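Local structure of acetone carboxylase alpha subunit (Xanthobacter autotrophicus Py2, 5M45) at residues Phe352-Thr363 / Leu404-Leu415; Asp545-Ser556 / Tyr621-Pro631. The protein is the alpha subunit of acetone carboxylase, a large mixed alpha/beta protein of the hydantoinase B/oxoprolinase family which carries a bound manganese ion. One frame throughout, in Å; residues are numbered along the deposited sequence.

Contact 1. Residues Phe352-Thr363 / Leu404-Leu415; sequences FTSGIWVMMTQT and LVSAWTALWRGL
Trp408 lays its indole across the backbone of helix 349-361 at Gly355, whose CA rests over the six-membered ring at 3.3 Å from CZ2, a CH-pi contact in which glycine's lack of a side chain lets an aromatic plate reach the main chain. The opposite face of that indole lies against Leu404 O of its own helix. Trp408 NE1 donates to Phe352 O (3.1 Å), in the carbonyl plane and on a lone pair, though the oxygen is tilted from the indole plane and the bond is bent to 139° at the hydrogen. Phe352 O also receives a weak helical bond from Ile356 N. The Phe352 ring sits obliquely to the indole, with Ala407 CB at its edge. These are buried neighbours in a helix pair crossing at -42° with axes 10.4 Å apart, inside the hydantoinase B/oxoprolinase region. Further along, Met359 makes a Met-aromatic contact: SD stands almost on the normal of the Trp412 five-membered ring, 4.2 Å from its centroid. Met359 CG, anti to the backbone N (chi1 177°), lies over the same face, and the bend at chi3 sends CE to meet Leu415 CD1 tip to tip at 3.9 Å. Gln362 OE1 reaches the edge of Trp412, 3.7 Å from CZ2, while Gln362 NE2 is bonded to Ile478 O. Leu411 and Ala407 also touch strand 313-324, and Ile356 touches Phe380.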
loop_
_atom_site.group_PDB
_atom_site.type_symbol
_atom_site.label_atom_id
_atom_site.label_comp_id
_atom_site.label_asym_id
_atom_site.label_seq_id
_atom_site.Cartn_x
_atom_site.Cartn_y
_atom_site.Cartn_z
ATOM N N PHE A 352 -11.135 4.443 20.058
ATOM C CA PHE A 352 -12.127 5.249 20.734
ATOM C C PHE A 352 -12.105 5.083 22.266
ATOM O O PHE A 352 -12.042 6.079 22.995
ATOM C CB PHE A 352 -13.540 4.968 20.197
ATOM C CG PHE A 352 -14.599 5.895 20.760
ATOM C CD1 PHE A 352 -14.769 7.157 20.226
ATOM C CD2 PHE A 352 -15.375 5.510 21.811
ATOM C CE1 PHE A 352 -15.729 8.036 20.759
ATOM C CE2 PHE A 352 -16.377 6.368 22.326
ATOM C CZ PHE A 352 -16.529 7.635 21.814
ATOM N N THR A 353 -12.128 3.849 22.750
ATOM C CA THR A 353 -12.142 3.568 24.193
ATOM C C THR A 353 -10.769 3.825 24.886
ATOM O O THR A 353 -10.722 4.262 26.076
ATOM C CB THR A 353 -12.643 2.152 24.499
ATOM O OG1 THR A 353 -11.786 1.168 23.906
ATOM C CG2 THR A 353 -14.101 1.962 24.027
ATOM N N SER A 354 -9.674 3.571 24.167
ATOM C CA SER A 354 -8.318 3.908 24.666
ATOM C C SER A 354 -8.143 5.424 24.896
ATOM O O SER A 354 -7.503 5.836 25.884
ATOM C CB SER A 354 -7.202 3.340 23.776
ATOM O OG SER A 354 -7.272 1.920 23.752
ATOM N N GLY A 355 -8.743 6.244 24.026
ATOM C CA GLY A 355 -8.737 7.685 24.241
ATOM C C GLY A 355 -9.528 8.148 25.464
ATOM O O GLY A 355 -9.144 9.125 26.130
ATOM N N ILE A 356 -10.646 7.468 25.760
ATOM C CA ILE A 356 -11.379 7.745 27.006
ATOM C C ILE A 356 -10.477 7.426 28.212
ATOM O O ILE A 356 -10.462 8.189 29.205
ATOM C CB ILE A 356 -12.729 7.007 27.059
ATOM C CG1 ILE A 356 -13.661 7.524 25.947
ATOM C CG2 ILE A 356 -13.411 7.188 28.452
ATOM C CD1 ILE A 356 -14.889 6.633 25.665
ATOM N N TRP A 357 -9.712 6.337 28.114
ATOM C CA TRP A 357 -8.729 5.945 29.142
ATOM C C TRP A 357 -7.660 7.030 29.306
ATOM O O TRP A 357 -7.345 7.406 30.439
ATOM C CB TRP A 357 -8.148 4.550 28.837
ATOM C CG TRP A 357 -7.061 4.097 29.752
ATOM C CD1 TRP A 357 -7.203 3.378 30.890
ATOM C CD2 TRP A 357 -5.664 4.354 29.611
ATOM N NE1 TRP A 357 -5.968 3.140 31.472
ATOM C CE2 TRP A 357 -5.003 3.720 30.687
ATOM C CE3 TRP A 357 -4.887 5.008 28.639
ATOM C CZ2 TRP A 357 -3.605 3.747 30.831
ATOM C CZ3 TRP A 357 -3.517 5.053 28.778
ATOM C CH2 TRP A 357 -2.888 4.436 29.880
ATOM N N VAL A 358 -7.172 7.590 28.190
ATOM C CA VAL A 358 -6.227 8.725 28.229
ATOM C C VAL A 358 -6.806 9.907 29.025
ATOM O O VAL A 358 -6.130 10.462 29.911
ATOM C CB VAL A 358 -5.787 9.151 26.795
ATOM C CG1 VAL A 358 -4.960 10.435 26.832
ATOM C CG2 VAL A 358 -4.962 8.034 26.131
ATOM N N MET A 359 -8.059 10.272 28.727
ATOM C CA MET A 359 -8.727 11.322 29.486
ATOM C C MET A 359 -8.777 11.000 30.981
ATOM O O MET A 359 -8.464 11.889 31.815
ATOM C CB MET A 359 -10.137 11.604 28.962
ATOM C CG MET A 359 -10.850 12.639 29.814
ATOM S SD MET A 359 -12.613 12.520 29.851
ATOM C CE MET A 359 -12.876 10.940 30.591
ATOM N N MET A 360 -9.152 9.772 31.332
ATOM C CA MET A 360 -9.118 9.338 32.732
ATOM C C MET A 360 -7.757 9.555 33.430
ATOM O O MET A 360 -7.721 9.998 34.575
ATOM C CB MET A 360 -9.509 7.859 32.892
ATOM C CG MET A 360 -10.961 7.520 32.533
ATOM S SD MET A 360 -11.245 5.739 32.263
ATOM C CE MET A 360 -11.098 5.144 33.841
ATOM N N THR A 361 -6.656 9.245 32.739
ATOM C CA THR A 361 -5.304 9.456 33.284
ATOM C C THR A 361 -4.980 10.926 33.614
ATOM O O THR A 361 -4.070 11.163 34.407
ATOM C CB THR A 361 -4.152 8.921 32.379
ATOM O OG1 THR A 361 -3.941 9.795 31.244
ATOM C CG2 THR A 361 -4.376 7.445 31.956
ATOM N N GLN A 362 -5.683 11.872 32.996
ATOM C CA GLN A 362 -5.458 13.300 33.201
ATOM C C GLN A 362 -6.324 13.938 34.308
ATOM O O GLN A 362 -6.105 15.120 34.649
ATOM C CB GLN A 362 -5.640 14.094 31.895
ATOM C CG GLN A 362 -4.667 13.662 30.813
ATOM C CD GLN A 362 -4.910 14.288 29.465
ATOM O OE1 GLN A 362 -5.522 15.360 29.323
ATOM N NE2 GLN A 362 -4.413 13.612 28.433
ATOM N N THR A 363 -7.276 13.180 34.864
ATOM C CA THR A 363 -8.244 13.729 35.834
ATOM C C THR A 363 -8.600 12.758 37.000
ATOM O O THR A 363 -8.456 13.135 38.197
ATOM C CB THR A 363 -9.509 14.308 35.096
ATOM O OG1 THR A 363 -10.394 14.935 36.037
ATOM C CG2 THR A 363 -10.299 13.226 34.295
ATOM N N LEU A 404 -12.504 11.780 16.805
ATOM C CA LEU A 404 -12.178 11.325 18.170
ATOM C C LEU A 404 -12.100 12.467 19.207
ATOM O O LEU A 404 -12.754 12.412 20.243
ATOM C CB LEU A 404 -10.838 10.533 18.178
ATOM C CG LEU A 404 -10.807 9.146 17.488
ATOM C CD1 LEU A 404 -9.383 8.599 17.443
ATOM C CD2 LEU A 404 -11.711 8.144 18.194
ATOM N N VAL A 405 -11.301 13.504 18.903
ATOM C CA VAL A 405 -11.086 14.617 19.867
ATOM C C VAL A 405 -12.367 15.449 20.065
ATOM O O VAL A 405 -12.530 16.099 21.120
ATOM C CB VAL A 405 -9.907 15.548 19.487
ATOM C CG1 VAL A 405 -8.631 14.752 19.260
ATOM C CG2 VAL A 405 -10.223 16.401 18.275
ATOM N N SER A 406 -13.268 15.396 19.065
ATOM C CA SER A 406 -14.519 16.133 19.079
ATOM C C SER A 406 -15.617 15.397 19.895
ATOM O O SER A 406 -16.538 16.031 20.402
ATOM C CB SER A 406 -15.002 16.362 17.626
ATOM O OG SER A 406 -14.112 17.186 16.870
ATOM N N ALA A 407 -15.509 14.073 20.018
ATOM C CA ALA A 407 -16.386 13.282 20.895
ATOM C C ALA A 407 -15.900 13.222 22.345
ATOM O O ALA A 407 -16.712 13.302 23.265
ATOM C CB ALA A 407 -16.520 11.873 20.331
ATOM N N TRP A 408 -14.584 13.129 22.570
ATOM C CA TRP A 408 -14.046 12.998 23.941
ATOM C C TRP A 408 -14.263 14.256 24.809
ATOM O O TRP A 408 -14.450 14.142 26.036
ATOM C CB TRP A 408 -12.567 12.621 23.954
ATOM C CG TRP A 408 -12.206 11.298 23.330
ATOM C CD1 TRP A 408 -12.947 10.163 23.324
ATOM C CD2 TRP A 408 -10.985 10.987 22.630
ATOM N NE1 TRP A 408 -12.282 9.151 22.636
ATOM C CE2 TRP A 408 -11.079 9.651 22.200
ATOM C CE3 TRP A 408 -9.835 11.720 22.318
ATOM C CZ2 TRP A 408 -10.059 9.027 21.486
ATOM C CZ3 TRP A 408 -8.807 11.079 21.621
ATOM C CH2 TRP A 408 -8.934 9.758 21.193
ATOM N N THR A 409 -14.249 15.432 24.196
ATOM C CA THR A 409 -14.360 16.699 24.940
ATOM C C THR A 409 -15.619 16.786 25.828
ATOM O O THR A 409 -15.555 17.301 26.940
ATOM C CB THR A 409 -14.200 17.928 24.019
ATOM O OG1 THR A 409 -14.000 19.125 24.798
ATOM C CG2 THR A 409 -15.394 18.082 23.105
ATOM N N ALA A 410 -16.745 16.245 25.357
ATOM C CA ALA A 410 -17.995 16.274 26.131
ATOM C C ALA A 410 -17.913 15.480 27.446
ATOM O O ALA A 410 -18.591 15.825 28.410
ATOM C CB ALA A 410 -19.146 15.773 25.289
ATOM N N LEU A 411 -17.070 14.444 27.507
ATOM C CA LEU A 411 -16.969 13.618 28.707
ATOM C C LEU A 411 -16.351 14.375 29.882
ATOM O O LEU A 411 -16.721 14.142 31.030
ATOM C CB LEU A 411 -16.238 12.289 28.445
ATOM C CG LEU A 411 -16.686 11.545 27.144
ATOM C CD1 LEU A 411 -15.973 10.217 26.921
ATOM C CD2 LEU A 411 -18.183 11.300 27.025
ATOM N N TRP A 412 -15.423 15.311 29.611
ATOM C CA TRP A 412 -14.915 16.215 30.672
ATOM C C TRP A 412 -16.038 17.023 31.332
ATOM O O TRP A 412 -16.011 17.261 32.545
ATOM C CB TRP A 412 -13.933 17.258 30.119
ATOM C CG TRP A 412 -12.592 16.811 29.669
ATOM C CD1 TRP A 412 -12.246 16.423 28.402
ATOM C CD2 TRP A 412 -11.366 16.787 30.447
ATOM N NE1 TRP A 412 -10.885 16.146 28.357
ATOM C CE2 TRP A 412 -10.332 16.369 29.591
ATOM C CE3 TRP A 412 -11.062 17.091 31.777
ATOM C CZ2 TRP A 412 -9.006 16.231 30.016
ATOM C CZ3 TRP A 412 -9.748 16.969 32.215
ATOM C CH2 TRP A 412 -8.726 16.551 31.332
ATOM N N ARG A 413 -17.028 17.467 30.544
ATOM C CA ARG A 413 -18.128 18.234 31.095
ATOM C C ARG A 413 -18.985 17.416 32.066
ATOM O O ARG A 413 -19.361 17.892 33.157
ATOM C CB ARG A 413 -19.009 18.844 29.989
ATOM C CG ARG A 413 -18.263 19.824 29.102
ATOM C CD ARG A 413 -19.206 20.776 28.314
ATOM N NE ARG A 413 -20.193 20.056 27.515
ATOM C CZ ARG A 413 -19.983 19.541 26.291
ATOM N NH1 ARG A 413 -18.812 19.653 25.646
ATOM N NH2 ARG A 413 -20.994 18.905 25.679
ATOM N N GLY A 414 -19.297 16.177 31.692
ATOM C CA GLY A 414 -20.052 15.317 32.601
ATOM C C GLY A 414 -19.336 15.043 33.905
ATOM O O GLY A 414 -19.912 15.204 34.991
ATOM N N LEU A 415 -18.074 14.608 33.807
ATOM C CA LEU A 415 -17.271 14.402 35.019
ATOM C C LEU A 415 -17.142 15.662 35.856
ATOM O O LEU A 415 -17.195 15.582 37.092
ATOM C CB LEU A 415 -15.867 13.841 34.712
ATOM C CG LEU A 415 -15.691 12.343 34.478
ATOM C CD1 LEU A 415 -14.256 12.037 34.018
ATOM C CD2 LEU A 415 -15.977 11.581 35.750
#

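Contact 2. Residues Asp545-Ser556 / Tyr621-Pro631; sequences DWGLMGGYPAAS and YMRGGPGFGDP
Leu548 and Phe628 both carry CG anti to the backbone N (chi1 near -178° in each), and their side chains cross obliquely, CD2 to CD2 at 4.1 Å, beside the single beta bridge that joins their backbones. The bridge adjoins a type I' beta turn, Leu548 to Gly551, and links two otherwise irregular loops. Leu548 N donates to Gly627 O, and Leu548 O takes Gly629 N at 3.0 Å in a nearly straight bond (172° at the hydrogen) while also accepting Gly551 N across the turn, so one carbonyl ties the turn to the facing loop. Met549 reaches out from the turn and sets SD obliquely beside the Phe628 ring, 3.7 Å from CE2, a Met-aromatic contact. Without side chains at Gly551 and Gly627 the main chains close in, Gly551 CA lying 3.8 Å from Gly627 O. Further along, Gly627 N binds Tyr552 O, and the Pro626 ring packs against the Asp545 carboxylate, its CB 3.3 Å from OD2. That oxygen accepts Ala554 N on its syn side, and OD1 receives a water that also donates to Gly624 O; together they would hold the carboxylate's rotation. Tyr552 meets Pro631 CG with its ring edge, and its hydroxyl bonds to an acidic side chain of another protein's chain. A second water joins Ala555 O, Tyr621 OH and Gly624 N, and Tyr621 OH donates to Ser556 O at 2.9 Å from above the carbonyl plane.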
loop_
_atom_site.group_PDB
_atom_site.type_symbol
_atom_site.label_atom_id
_atom_site.label_comp_id
_atom_site.label_asym_id
_atom_site.label_seq_id
_atom_site.Cartn_x
_atom_site.Cartn_y
_atom_site.Cartn_z
ATOM N N ASP A 545 -15.743 21.638 21.123
ATOM C CA ASP A 545 -15.866 21.878 22.565
ATOM C C ASP A 545 -17.045 22.810 22.888
ATOM O O ASP A 545 -17.454 23.597 22.044
ATOM C CB ASP A 545 -14.577 22.502 23.088
ATOM C CG ASP A 545 -14.216 23.799 22.355
ATOM O OD1 ASP A 545 -13.863 23.705 21.138
ATOM O OD2 ASP A 545 -14.317 24.883 22.987
ATOM N N TRP A 546 -17.642 22.662 24.067
ATOM C CA TRP A 546 -18.654 23.583 24.594
ATOM C C TRP A 546 -18.106 24.137 25.931
ATOM O O TRP A 546 -17.389 23.429 26.673
ATOM C CB TRP A 546 -20.011 22.877 24.890
ATOM C CG TRP A 546 -20.805 22.274 23.750
ATOM C CD1 TRP A 546 -20.386 22.012 22.470
ATOM C CD2 TRP A 546 -22.172 21.819 23.813
ATOM N NE1 TRP A 546 -21.395 21.419 21.744
ATOM C CE2 TRP A 546 -22.501 21.292 22.541
ATOM C CE3 TRP A 546 -23.143 21.786 24.831
ATOM C CZ2 TRP A 546 -23.788 20.793 22.243
ATOM C CZ3 TRP A 546 -24.398 21.304 24.553
ATOM C CH2 TRP A 546 -24.711 20.784 23.268
ATOM N N GLY A 547 -18.484 25.363 26.259
ATOM C CA GLY A 547 -18.291 25.892 27.591
ATOM C C GLY A 547 -19.194 25.234 28.630
ATOM O O GLY A 547 -20.179 24.550 28.285
ATOM N N LEU A 548 -18.884 25.441 29.904
ATOM C CA LEU A 548 -19.560 24.765 31.008
ATOM C C LEU A 548 -20.218 25.782 31.948
ATOM O O LEU A 548 -19.598 26.797 32.297
ATOM C CB LEU A 548 -18.518 23.922 31.777
ATOM C CG LEU A 548 -18.940 23.063 32.977
ATOM C CD1 LEU A 548 -20.003 22.059 32.584
ATOM C CD2 LEU A 548 -17.773 22.295 33.596
ATOM N N MET A 549 -21.437 25.476 32.388
ATOM C CA MET A 549 -22.169 26.240 33.421
ATOM C C MET A 549 -22.229 27.760 33.134
ATOM O O MET A 549 -22.101 28.602 34.042
ATOM C CB MET A 549 -21.587 25.951 34.802
ATOM C CG MET A 549 -21.850 24.551 35.329
ATOM S SD MET A 549 -20.719 24.045 36.661
ATOM C CE MET A 549 -21.177 22.320 36.730
ATOM N N GLY A 550 -22.414 28.090 31.857
ATOM C CA GLY A 550 -22.543 29.475 31.410
ATOM C C GLY A 550 -21.450 29.964 30.467
ATOM O O GLY A 550 -21.586 31.043 29.864
ATOM N N GLY A 551 -20.345 29.226 30.401
ATOM C CA GLY A 551 -19.252 29.522 29.493
ATOM C C GLY A 551 -19.569 29.170 28.050
ATOM O O GLY A 551 -20.532 28.416 27.775
ATOM N N TYR A 552 -18.754 29.706 27.142
ATOM C CA TYR A 552 -18.922 29.573 25.690
ATOM C C TYR A 552 -17.848 28.691 25.057
ATOM O O TYR A 552 -16.737 28.539 25.638
ATOM C CB TYR A 552 -18.873 30.976 25.035
ATOM C CG TYR A 552 -20.135 31.812 25.313
ATOM C CD1 TYR A 552 -20.294 32.503 26.516
ATOM C CD2 TYR A 552 -21.146 31.923 24.358
ATOM C CE1 TYR A 552 -21.432 33.300 26.743
ATOM C CE2 TYR A 552 -22.276 32.698 24.590
ATOM C CZ TYR A 552 -22.423 33.361 25.813
ATOM O OH TYR A 552 -23.580 34.104 26.033
ATOM N N PRO A 553 -18.137 28.111 23.864
ATOM C CA PRO A 553 -17.121 27.376 23.115
ATOM C C PRO A 553 -15.959 28.293 22.685
ATOM O O PRO A 553 -16.164 29.492 22.474
ATOM C CB PRO A 553 -17.864 26.924 21.846
ATOM C CG PRO A 553 -19.328 27.078 22.147
ATOM C CD PRO A 553 -19.397 28.219 23.100
ATOM N N ALA A 554 -14.780 27.707 22.520
ATOM C CA ALA A 554 -13.697 28.380 21.806
ATOM C C ALA A 554 -14.148 28.803 20.403
ATOM O O ALA A 554 -15.124 28.266 19.856
ATOM C CB ALA A 554 -12.502 27.449 21.678
ATOM N N ALA A 555 -13.391 29.723 19.796
ATOM C CA ALA A 555 -13.567 30.065 18.382
ATOM C C ALA A 555 -13.383 28.845 17.484
ATOM O O ALA A 555 -12.655 27.920 17.844
ATOM C CB ALA A 555 -12.584 31.152 17.980
ATOM N N SER A 556 -14.029 28.866 16.311
ATOM C CA SER A 556 -13.910 27.831 15.285
ATOM C C SER A 556 -12.824 28.231 14.257
ATOM O O SER A 556 -12.140 29.238 14.442
ATOM C CB SER A 556 -15.286 27.574 14.639
ATOM O OG SER A 556 -15.773 28.702 13.909
ATOM N N TYR A 621 -3.136 28.158 12.237
ATOM C CA TYR A 621 -3.953 28.656 13.373
ATOM C C TYR A 621 -4.297 27.471 14.289
ATOM O O TYR A 621 -5.007 26.527 13.876
ATOM C CB TYR A 621 -5.216 29.392 12.805
ATOM C CG TYR A 621 -6.454 29.568 13.712
ATOM C CD1 TYR A 621 -6.374 29.617 15.113
ATOM C CD2 TYR A 621 -7.722 29.739 13.131
ATOM C CE1 TYR A 621 -7.524 29.769 15.910
ATOM C CE2 TYR A 621 -8.876 29.910 13.927
ATOM C CZ TYR A 621 -8.765 29.900 15.306
ATOM O OH TYR A 621 -9.909 30.034 16.066
ATOM N N MET A 622 -3.803 27.534 15.528
ATOM C CA MET A 622 -4.095 26.522 16.564
ATOM C C MET A 622 -5.255 26.958 17.464
ATOM O O MET A 622 -5.306 28.111 17.914
ATOM C CB MET A 622 -2.849 26.247 17.433
ATOM C CG MET A 622 -1.884 25.223 16.846
ATOM S SD MET A 622 -1.277 25.476 15.153
ATOM C CE MET A 622 -0.360 26.997 15.358
ATOM N N ARG A 623 -6.165 26.034 17.750
ATOM C CA ARG A 623 -7.415 26.397 18.456
ATOM C C ARG A 623 -7.283 26.621 19.970
ATOM O O ARG A 623 -6.385 26.084 20.636
ATOM C CB ARG A 623 -8.488 25.310 18.253
ATOM C CG ARG A 623 -8.711 24.768 16.834
ATOM C CD ARG A 623 -9.047 25.837 15.804
ATOM N NE ARG A 623 -9.417 25.202 14.516
ATOM C CZ ARG A 623 -8.775 25.315 13.353
ATOM N NH1 ARG A 623 -7.693 26.070 13.188
ATOM N NH2 ARG A 623 -9.260 24.674 12.296
ATOM N N GLY A 624 -8.216 27.402 20.490
ATOM C CA GLY A 624 -8.390 27.604 21.914
ATOM C C GLY A 624 -9.282 26.544 22.552
ATOM O O GLY A 624 -9.821 25.648 21.877
ATOM N N GLY A 625 -9.389 26.645 23.875
ATOM C CA GLY A 625 -10.244 25.785 24.704
ATOM C C GLY A 625 -11.488 26.517 25.252
ATOM O O GLY A 625 -11.530 27.742 25.220
ATOM N N PRO A 626 -12.483 25.753 25.745
ATOM C CA PRO A 626 -13.763 26.289 26.228
ATOM C C PRO A 626 -13.744 27.023 27.583
ATOM O O PRO A 626 -12.890 26.773 28.445
ATOM C CB PRO A 626 -14.639 25.040 26.314
ATOM C CG PRO A 626 -13.669 23.923 26.642
ATOM C CD PRO A 626 -12.428 24.278 25.837
ATOM N N GLY A 627 -14.711 27.922 27.756
ATOM C CA GLY A 627 -14.822 28.750 28.969
ATOM C C GLY A 627 -15.699 28.118 30.075
ATOM O O GLY A 627 -16.376 27.082 29.839
ATOM N N PHE A 628 -15.666 28.752 31.265
ATOM C CA PHE A 628 -16.435 28.380 32.441
ATOM C C PHE A 628 -17.184 29.561 33.074
ATOM O O PHE A 628 -16.583 30.603 33.377
ATOM C CB PHE A 628 -15.517 27.791 33.542
ATOM C CG PHE A 628 -16.281 27.341 34.769
ATOM C CD1 PHE A 628 -16.591 28.235 35.783
ATOM C CD2 PHE A 628 -16.733 26.048 34.867
ATOM C CE1 PHE A 628 -17.364 27.837 36.885
ATOM C CE2 PHE A 628 -17.492 25.637 35.992
ATOM C CZ PHE A 628 -17.796 26.527 36.979
ATOM N N GLY A 629 -18.476 29.356 33.355
ATOM C CA GLY A 629 -19.301 30.357 34.063
ATOM C C GLY A 629 -19.788 31.533 33.226
ATOM O O GLY A 629 -19.299 31.775 32.128
ATOM N N ASP A 630 -20.715 32.299 33.789
ATOM C CA ASP A 630 -21.268 33.489 33.129
ATOM C C ASP A 630 -20.191 34.565 32.953
ATOM O O ASP A 630 -19.640 35.019 33.941
ATOM C CB ASP A 630 -22.433 34.046 33.988
ATOM C CG ASP A 630 -23.245 35.171 33.296
ATOM O OD1 ASP A 630 -22.800 35.731 32.277
ATOM O OD2 ASP A 630 -24.360 35.486 33.811
ATOM N N PRO A 631 -19.928 35.019 31.704
ATOM C CA PRO A 631 -18.928 36.092 31.504
ATOM C C PRO A 631 -19.236 37.370 32.256
ATOM O O PRO A 631 -18.333 38.150 32.542
ATOM C CB PRO A 631 -19.033 36.390 29.997
ATOM C CG PRO A 631 -19.548 35.136 29.396
ATOM C CD PRO A 631 -20.473 34.544 30.418
HETATM O O HOH W 1 -11.368 24.154 20.142
HETATM O O HOH W 2 -10.105 28.712 18.616
#

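How the contacts relate
Both contacts are buried, but they differ in depth: the centre of contact 1 lies about 9 Å from the centre of the chain, that of contact 2 about 18 Å, where a chain of another protein covers part of it. Helix 401-422 serves both, since its face away from helix 349-361 carries Thr409 and Arg413, which pack on Asp545 and on Trp546 and Gly547 of the 545-556 loop. The chemistry follows the setting. Between two helices that satisfy much of their own backbone, contact 1 relies on indole faces, sulfur and aliphatic branches, with one cross-helix hydrogen bond. Between loops without regular structure, contact 2 spends backbone amides, carbonyls and two waters on the join.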